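Local coordinates for protein aminoglycoside phosphotransferase (Streptomyces rimosus, PDB 6FUC) that probably transfers phosphate from ATP to the 3''-hydroxyl of streptomycin, a modification expected to inactivate the antibiotic and give resistance, at residues Ala105-Ile110 / Glu231-Asp236; Leu224-Ala229 / Glu245-Arg250. All blocks are in the same frame, centred on the assembly; numbering follows the deposited sequence.

Contact 1 of 2, residues Ala105-Ile110 / Glu231-Asp236; sequences AAWEPI and ETWGDD
The indole NE1 of Trp107, hydrogen-bonded to the backbone O of Ala243, secures one edge of a ring whose face receives Trp233. The two indoles form a T-shaped pair: their six-membered rings have centroids 5.0 Å apart, and the planes stand at 85°. Trp233 supplies the edge and Trp107 the face. Atom CZ2 of Trp233 lies 3.6 Å above the indole plane of Trp107, displaced from the middle of the whole bicycle toward its rim. It is nonetheless almost equally far from all six benzo carbons of Trp107, with CZ3 the nearest at 3.7 Å, which places it over the six-membered ring. A second atom of that edge, CH2 of Trp233, lies nearest the CE3-CD2 bond of Trp107, 4.0 Å from CE3. With CG of Trp107 anti to the backbone N (chi1 -165°), the indole extends from helix 100-117 toward helix 219-233.

Trp233 is the last residue of its helix. A type II' turn from Trp233 to Asp236 follows, with Gly234 at positive phi (56°), and is closed by Asp236 N to Trp233 O at 3.1 Å. OD1 of Asp236 then caps Trp239 N at the start of helix 237-240, and Trp239 packs its own ring against both tryptophans.

The site lies buried in the helical C-terminal lobe of a protein-kinase-like fold. No hydrogen bond joins the two segments, so their contact rests on the C-H edge of Trp233 against the pi face of Trp107, while the buried indole NH of Trp107 is satisfied by the backbone carbonyl of Ala243, the first residue of helix 243-251.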
ATOM      1  N   ALA A 105      17.371 -12.077   1.863  1.00 13.09           N
ATOM      2  CA  ALA A 105      17.722 -12.365   0.477  1.00 11.97           C
ATOM      3  C   ALA A 105      17.052 -11.390  -0.521  1.00 13.13           C
ATOM      4  O   ALA A 105      17.579 -11.168  -1.587  1.00 12.83           O
ATOM      5  CB  ALA A 105      17.311 -13.804   0.074  1.00 13.29           C
ATOM      6  N   ALA A 106      15.870 -10.942  -0.202  1.00 11.19           N
ATOM      7  CA  ALA A 106      15.096 -10.049  -1.056  1.00 10.51           C
ATOM      8  C   ALA A 106      15.383  -8.570  -0.793  1.00 10.43           C
ATOM      9  O   ALA A 106      14.837  -7.714  -1.487  1.00 11.16           O
ATOM     10  CB  ALA A 106      13.627 -10.302  -0.833  1.00  9.99           C
ATOM     11  N   TRP A 107      16.229  -8.241   0.193  1.00 10.97           N
ATOM     12  CA  TRP A 107      16.311  -6.862   0.674  1.00 10.69           C
ATOM     13  C   TRP A 107      16.872  -5.902  -0.385  1.00 11.20           C
ATOM     14  O   TRP A 107      16.265  -4.867  -0.729  1.00 11.53           O
ATOM     15  CB  TRP A 107      17.094  -6.829   1.948  1.00 12.68           C
ATOM     16  CG  TRP A 107      17.004  -5.556   2.795  1.00 12.07           C
ATOM     17  CD1 TRP A 107      18.053  -4.817   3.228  1.00 13.33           C
ATOM     18  CD2 TRP A 107      15.845  -4.986   3.362  1.00 12.84           C
ATOM     19  NE1 TRP A 107      17.614  -3.813   4.031  1.00 14.41           N
ATOM     20  CE2 TRP A 107      16.261  -3.869   4.134  1.00 13.73           C
ATOM     21  CE3 TRP A 107      14.499  -5.266   3.280  1.00 13.27           C
ATOM     22  CZ2 TRP A 107      15.388  -3.067   4.821  1.00 14.91           C
ATOM     23  CZ3 TRP A 107      13.593  -4.446   3.980  1.00 14.77           C
ATOM     24  CH2 TRP A 107      14.064  -3.345   4.742  1.00 15.37           C
ATOM     25  N   GLU A 108      18.004  -6.260  -0.961  1.00 12.40           N
ATOM     26  CA  GLU A 108      18.547  -5.444  -2.088  1.00 13.74           C
ATOM     27  C   GLU A 108      17.656  -5.497  -3.343  1.00 11.74           C
ATOM     28  O   GLU A 108      17.423  -4.459  -3.982  1.00 12.52           O
ATOM     29  CB  GLU A 108      20.027  -5.738  -2.418  1.00 16.56           C
ATOM     30  CG  GLU A 108      20.943  -5.340  -1.306  1.00 20.40           C
ATOM     31  CD  GLU A 108      22.384  -5.709  -1.573  1.00 30.98           C
ATOM     32  OE1 GLU A 108      22.675  -6.541  -2.450  1.00 46.32           O
ATOM     33  OE2 GLU A 108      23.218  -5.090  -0.884  1.00 38.37           O
ATOM     34  N   PRO A 109      17.084  -6.678  -3.665  1.00 11.10           N
ATOM     35  CA  PRO A 109      16.121  -6.711  -4.766  1.00 11.48           C
ATOM     36  C   PRO A 109      14.913  -5.761  -4.544  1.00 10.01           C
ATOM     37  O   PRO A 109      14.462  -5.118  -5.512  1.00 10.44           O
ATOM     38  CB  PRO A 109      15.694  -8.164  -4.827  1.00 12.24           C
ATOM     39  CG  PRO A 109      16.935  -8.883  -4.453  1.00 13.47           C
ATOM     40  CD  PRO A 109      17.600  -8.021  -3.402  1.00 13.13           C
ATOM     41  N   ILE A 110      14.445  -5.653  -3.314  1.00  9.84           N
ATOM     42  CA  ILE A 110      13.364  -4.748  -3.009  1.00  9.13           C
ATOM     43  C   ILE A 110      13.829  -3.313  -3.212  1.00  8.55           C
ATOM     44  O   ILE A 110      13.123  -2.479  -3.829  1.00  8.91           O
ATOM     45  CB  ILE A 110      12.793  -5.009  -1.590  1.00  9.40           C
ATOM     46  CG1 ILE A 110      12.054  -6.319  -1.511  1.00  8.99           C
ATOM     47  CG2 ILE A 110      11.892  -3.842  -1.201  1.00  9.01           C
ATOM     48  CD1 ILE A 110      11.782  -6.796  -0.124  1.00 11.06           C
ATOM     49  N   GLU A 231       9.423  -5.782  11.954  1.00 15.53           N
ATOM     50  CA  GLU A 231       8.743  -6.908  12.576  1.00 17.53           C
ATOM     51  C   GLU A 231       9.385  -8.236  12.229  1.00 16.89           C
ATOM     52  O   GLU A 231       9.500  -9.135  13.064  1.00 17.51           O
ATOM     53  CB  GLU A 231       7.246  -6.939  12.282  1.00 22.18           C
ATOM     54  CG  GLU A 231       6.610  -5.610  12.728  1.00 26.67           C
ATOM     55  N   THR A 232       9.844  -8.385  11.012  1.00 13.75           N
ATOM     56  CA  THR A 232      10.558  -9.592  10.626  1.00 14.26           C
ATOM     57  C   THR A 232      11.934  -9.690  11.248  1.00 14.08           C
ATOM     58  O   THR A 232      12.355 -10.815  11.627  1.00 15.63           O
ATOM     59  CB  THR A 232      10.570  -9.673   9.093  1.00 14.02           C
ATOM     60  OG1 THR A 232       9.226  -9.749   8.675  1.00 16.43           O
ATOM     61  CG2 THR A 232      11.365 -10.867   8.598  1.00 15.53           C
ATOM     62  N   TRP A 233      12.669  -8.584  11.327  1.00 16.05           N
ATOM     63  CA  TRP A 233      14.009  -8.735  11.886  1.00 16.10           C
ATOM     64  C   TRP A 233      13.940  -9.171  13.365  1.00 17.26           C
ATOM     65  O   TRP A 233      14.885  -9.838  13.851  1.00 18.62           O
ATOM     66  CB  TRP A 233      14.727  -7.453  11.799  1.00 17.23           C
ATOM     67  CG  TRP A 233      14.744  -6.733  10.452  1.00 17.60           C
ATOM     68  CD1 TRP A 233      14.572  -5.356  10.267  1.00 19.58           C
ATOM     69  CD2 TRP A 233      14.879  -7.293   9.149  1.00 16.72           C
ATOM     70  NE1 TRP A 233      14.705  -5.060   8.931  1.00 19.36           N
ATOM     71  CE2 TRP A 233      14.824  -6.217   8.212  1.00 16.94           C
ATOM     72  CE3 TRP A 233      15.011  -8.584   8.670  1.00 15.89           C
ATOM     73  CZ2 TRP A 233      14.975  -6.399   6.860  1.00 18.58           C
ATOM     74  CZ3 TRP A 233      15.159  -8.760   7.303  1.00 17.58           C
ATOM     75  CH2 TRP A 233      15.153  -7.668   6.411  1.00 18.82           C
ATOM     76  N   GLY A 234      12.896  -8.864  14.094  1.00 23.14           N
ATOM     77  CA  GLY A 234      12.729  -9.463  15.475  1.00 26.66           C
ATOM     78  C   GLY A 234      13.876  -9.235  16.426  1.00 25.46           C
ATOM     79  O   GLY A 234      14.344  -8.094  16.512  1.00 30.79           O
ATOM     80  N   ASP A 235      14.327 -10.314  17.100  1.00 23.12           N
ATOM     81  CA  ASP A 235      15.430 -10.261  18.120  1.00 24.94           C
ATOM     82  C   ASP A 235      16.831 -10.095  17.515  1.00 22.30           C
ATOM     83  O   ASP A 235      17.822  -9.946  18.268  1.00 25.50           O
ATOM     84  CB  ASP A 235      15.522 -11.559  19.024  1.00 29.32           C
ATOM     85  CG  ASP A 235      14.372 -11.767  19.943  1.00 27.36           C
ATOM     86  OD1 ASP A 235      13.731 -10.779  20.310  1.00 32.12           O
ATOM     87  OD2 ASP A 235      14.141 -12.956  20.330  1.00 37.58           O
ATOM     88  N   ASP A 236      16.965 -10.074  16.191  1.00 18.49           N
ATOM     89  CA  ASP A 236      18.264  -9.953  15.569  1.00 15.51           C
ATOM     90  C   ASP A 236      18.727  -8.496  15.603  1.00 15.71           C
ATOM     91  O   ASP A 236      18.559  -7.751  14.636  1.00 18.43           O
ATOM     92  CB  ASP A 236      18.198 -10.451  14.123  1.00 14.44           C
ATOM     93  CG  ASP A 236      19.517 -10.441  13.394  1.00 13.56           C
ATOM     94  OD1 ASP A 236      20.552  -9.910  13.911  1.00 14.97           O
ATOM     95  OD2 ASP A 236      19.561 -11.001  12.272  1.00 14.38           O
TER

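Contact 2 of 2, residues Leu224-Ala229 / Glu245-Arg250; sequences LLFATA and EEFAAR
Phe226 directs the edge of its ring at one face of Phe247, joining helix 219-233 to helix 243-251 in the helical C-terminal lobe of the protein-kinase-like fold. The planes meet at 84° and the centroids are 5.3 Å apart, but the T-shape is offset. Instead of sitting over the ring centre, CE1 of Phe226 lies 3.6 Å from CD1 of Phe247 and nearly as close to CG, and it also reaches CB of Phe247 at 3.9 Å. Phe226 therefore bears on the root of the Phe247 side chain, around CB, CG and CD1.

Leu225 takes the far end of the same ring. Its methyl CD2 is 3.6 Å from CZ of Phe247, with CE2 almost as near, and the two side chains cross at about a right angle. Phe247 can meet both neighbours because its CG is anti to the backbone N (chi1 -172°), which carries the ring toward the other helix. Trp107 makes a further edge-to-face pair with Phe247, and Ile110 and Ala111 of helix 100-117 also touch it, so side chains of two other helices, 219-233 and 100-117, meet on one phenyl group. Arg250, one turn further on, ties helix 243-251 to helix 100-117 by a salt bridge from NE to Asp112 OD1.

Between the segments the packing is entirely apolar. Within helix 219-233, Leu224 O accepts two bonds from Thr228, which arrive from opposite faces of the carbonyl plane: N at 3.0 Å and OG1 at 2.8 Å. The same OG1 is also hydrogen-bonded to Leu192 N.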
ATOM      1  N   LEU A 224       6.842   2.908   5.725  1.00  8.38           N
ATOM      2  CA  LEU A 224       6.015   1.691   5.921  1.00  8.69           C
ATOM      3  C   LEU A 224       6.803   0.434   5.649  1.00  9.14           C
ATOM      4  O   LEU A 224       6.659  -0.557   6.350  1.00 10.08           O
ATOM      5  CB  LEU A 224       4.783   1.742   5.026  1.00  9.12           C
ATOM      6  CG  LEU A 224       3.845   2.931   5.164  1.00 11.55           C
ATOM      7  CD1 LEU A 224       2.635   2.742   4.329  1.00 11.06           C
ATOM      8  CD2 LEU A 224       3.651   3.481   6.513  1.00 16.84           C
ATOM      9  N   LEU A 225       7.654   0.477   4.644  1.00  8.43           N
ATOM     10  CA  LEU A 225       8.493  -0.663   4.322  1.00 10.10           C
ATOM     11  C   LEU A 225       9.430  -0.960   5.510  1.00 10.38           C
ATOM     12  O   LEU A 225       9.538  -2.105   5.952  1.00 11.24           O
ATOM     13  CB  LEU A 225       9.254  -0.395   3.078  1.00 10.04           C
ATOM     14  CG  LEU A 225      10.260  -1.489   2.720  1.00 14.20           C
ATOM     15  CD1 LEU A 225       9.714  -2.885   2.563  1.00 14.26           C
ATOM     16  CD2 LEU A 225      10.971  -1.079   1.469  1.00 18.59           C
ATOM     17  N   PHE A 226      10.090   0.066   6.022  1.00  9.99           N
ATOM     18  CA  PHE A 226      11.025  -0.155   7.097  1.00 10.81           C
ATOM     19  C   PHE A 226      10.313  -0.617   8.351  1.00 11.58           C
ATOM     20  O   PHE A 226      10.841  -1.537   9.039  1.00 12.43           O
ATOM     21  CB  PHE A 226      11.819   1.099   7.403  1.00 10.93           C
ATOM     22  CG  PHE A 226      12.760   1.538   6.335  1.00 11.52           C
ATOM     23  CD1 PHE A 226      13.138   0.705   5.333  1.00 12.89           C
ATOM     24  CD2 PHE A 226      13.361   2.801   6.401  1.00 13.80           C
ATOM     25  CE1 PHE A 226      14.048   1.094   4.374  1.00 15.09           C
ATOM     26  CE2 PHE A 226      14.251   3.206   5.457  1.00 15.62           C
ATOM     27  CZ  PHE A 226      14.631   2.359   4.419  1.00 16.52           C
ATOM     28  N   ALA A 227       9.188  -0.014   8.707  1.00 10.99           N
ATOM     29  CA  ALA A 227       8.514  -0.414   9.967  1.00 11.43           C
ATOM     30  C   ALA A 227       8.015  -1.834   9.866  1.00 11.86           C
ATOM     31  O   ALA A 227       8.128  -2.593  10.813  1.00 13.67           O
ATOM     32  CB  ALA A 227       7.370   0.553  10.211  1.00 12.31           C
ATOM     33  N   THR A 228       7.450  -2.219   8.723  1.00 11.23           N
ATOM     34  CA  THR A 228       6.947  -3.588   8.613  1.00 11.26           C
ATOM     35  C   THR A 228       8.073  -4.601   8.528  1.00 12.72           C
ATOM     36  O   THR A 228       7.996  -5.686   9.087  1.00 14.30           O
ATOM     37  CB  THR A 228       5.890  -3.730   7.535  1.00 12.28           C
ATOM     38  OG1 THR A 228       6.406  -3.363   6.226  1.00 11.09           O
ATOM     39  CG2 THR A 228       4.675  -2.924   7.847  1.00 13.10           C
ATOM     40  N   ALA A 229       9.182  -4.249   7.925  1.00 11.81           N
ATOM     41  CA  ALA A 229      10.323  -5.165   7.954  1.00 12.17           C
ATOM     42  C   ALA A 229      10.939  -5.309   9.342  1.00 14.08           C
ATOM     43  O   ALA A 229      11.440  -6.389   9.626  1.00 14.15           O
ATOM     44  CB  ALA A 229      11.409  -4.641   7.057  1.00 12.60           C
ATOM     45  N   GLU A 245      20.024   1.443   6.979  1.00 18.88           N
ATOM     46  CA  GLU A 245      21.188   2.093   6.364  1.00 22.69           C
ATOM     47  C   GLU A 245      21.615   1.375   5.113  1.00 21.41           C
ATOM     48  O   GLU A 245      21.929   1.985   4.109  1.00 20.59           O
ATOM     49  CB  GLU A 245      22.409   2.183   7.335  1.00 23.18           C
ATOM     50  N   GLU A 246      21.607   0.066   5.139  1.00 19.42           N
ATOM     51  CA  GLU A 246      22.047  -0.657   3.928  1.00 20.39           C
ATOM     52  C   GLU A 246      20.987  -0.544   2.801  1.00 18.19           C
ATOM     53  O   GLU A 246      21.389  -0.377   1.627  1.00 18.00           O
ATOM     54  CB  GLU A 246      22.276  -2.102   4.231  1.00 21.51           C
ATOM     55  CG  GLU A 246      23.394  -2.321   5.233  1.00 26.70           C
ATOM     56  CD  GLU A 246      24.059  -3.647   5.160  1.00 26.52           C
ATOM     57  OE1 GLU A 246      23.681  -4.504   4.320  1.00 26.65           O
ATOM     58  OE2 GLU A 246      25.006  -3.805   5.960  1.00 30.45           O
ATOM     59  N   PHE A 247      19.694  -0.569   3.144  1.00 16.10           N
ATOM     60  CA  PHE A 247      18.645  -0.340   2.116  1.00 13.46           C
ATOM     61  C   PHE A 247      18.893   1.040   1.490  1.00 15.08           C
ATOM     62  O   PHE A 247      18.869   1.200   0.290  1.00 14.73           O
ATOM     63  CB  PHE A 247      17.299  -0.412   2.761  1.00 13.38           C
ATOM     64  CG  PHE A 247      16.175  -0.375   1.780  1.00 13.20           C
ATOM     65  CD1 PHE A 247      15.803   0.802   1.196  1.00 14.39           C
ATOM     66  CD2 PHE A 247      15.536  -1.547   1.385  1.00 15.53           C
ATOM     67  CE1 PHE A 247      14.688   0.780   0.282  1.00 13.70           C
ATOM     68  CE2 PHE A 247      14.513  -1.551   0.501  1.00 15.12           C
ATOM     69  CZ  PHE A 247      14.100  -0.390  -0.071  1.00 14.36           C
ATOM     70  N   ALA A 248      19.092   2.050   2.337  1.00 15.49           N
ATOM     71  CA  ALA A 248      19.230   3.404   1.851  1.00 16.82           C
ATOM     72  C   ALA A 248      20.423   3.585   0.922  1.00 18.08           C
ATOM     73  O   ALA A 248      20.383   4.310  -0.079  1.00 19.28           O
ATOM     74  CB  ALA A 248      19.281   4.407   2.997  1.00 17.83           C
ATOM     75  N   ALA A 249      21.503   2.928   1.279  1.00 18.65           N
ATOM     76  CA  ALA A 249      22.706   2.956   0.459  1.00 21.48           C
ATOM     77  C   ALA A 249      22.425   2.292  -0.902  1.00 20.52           C
ATOM     78  O   ALA A 249      22.896   2.750  -1.933  1.00 22.81           O
ATOM     79  CB  ALA A 249      23.888   2.291   1.157  1.00 28.65           C
ATOM     80  N   ARG A 250      21.715   1.177  -0.899  1.00 18.25           N
ATOM     81  CA  ARG A 250      21.422   0.503  -2.152  1.00 16.42           C
ATOM     82  C   ARG A 250      20.396   1.297  -3.039  1.00 16.87           C
ATOM     83  O   ARG A 250      20.570   1.392  -4.244  1.00 17.61           O
ATOM     84  CB  ARG A 250      20.825  -0.904  -1.852  1.00 18.05           C
ATOM     85  CG  ARG A 250      20.510  -1.737  -3.082  1.00 19.01           C
ATOM     86  CD  ARG A 250      21.737  -2.228  -3.774  1.00 20.64           C
ATOM     87  NE  ARG A 250      21.383  -2.962  -4.974  1.00 19.77           N
ATOM     88  CZ  ARG A 250      22.214  -3.748  -5.608  1.00 18.58           C
ATOM     89  NH1 ARG A 250      23.467  -3.845  -5.218  1.00 24.51           N
ATOM     90  NH2 ARG A 250      21.796  -4.343  -6.702  1.00 24.12           N
TER

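Followed from the N terminus, the segments come in the order 105-110, 224-229, 231-236 and 245-250, so the two contacts cross along the chain. Contact 1 closes a long loop of 120 residues, bringing helix 100-117 against the end of helix 219-233. Contact 2 opens within that loop and closes beyond it, spanning just 15 residues to reach helix 243-251. Helix 219-233 serves both. The centres lie about 9 Å apart, and the two contacts touch: Trp107 CH2 is 3.8 Å from Ala229 CB. Together they tie three helices of the C-terminal lobe into one continuous buried aromatic and aliphatic cluster.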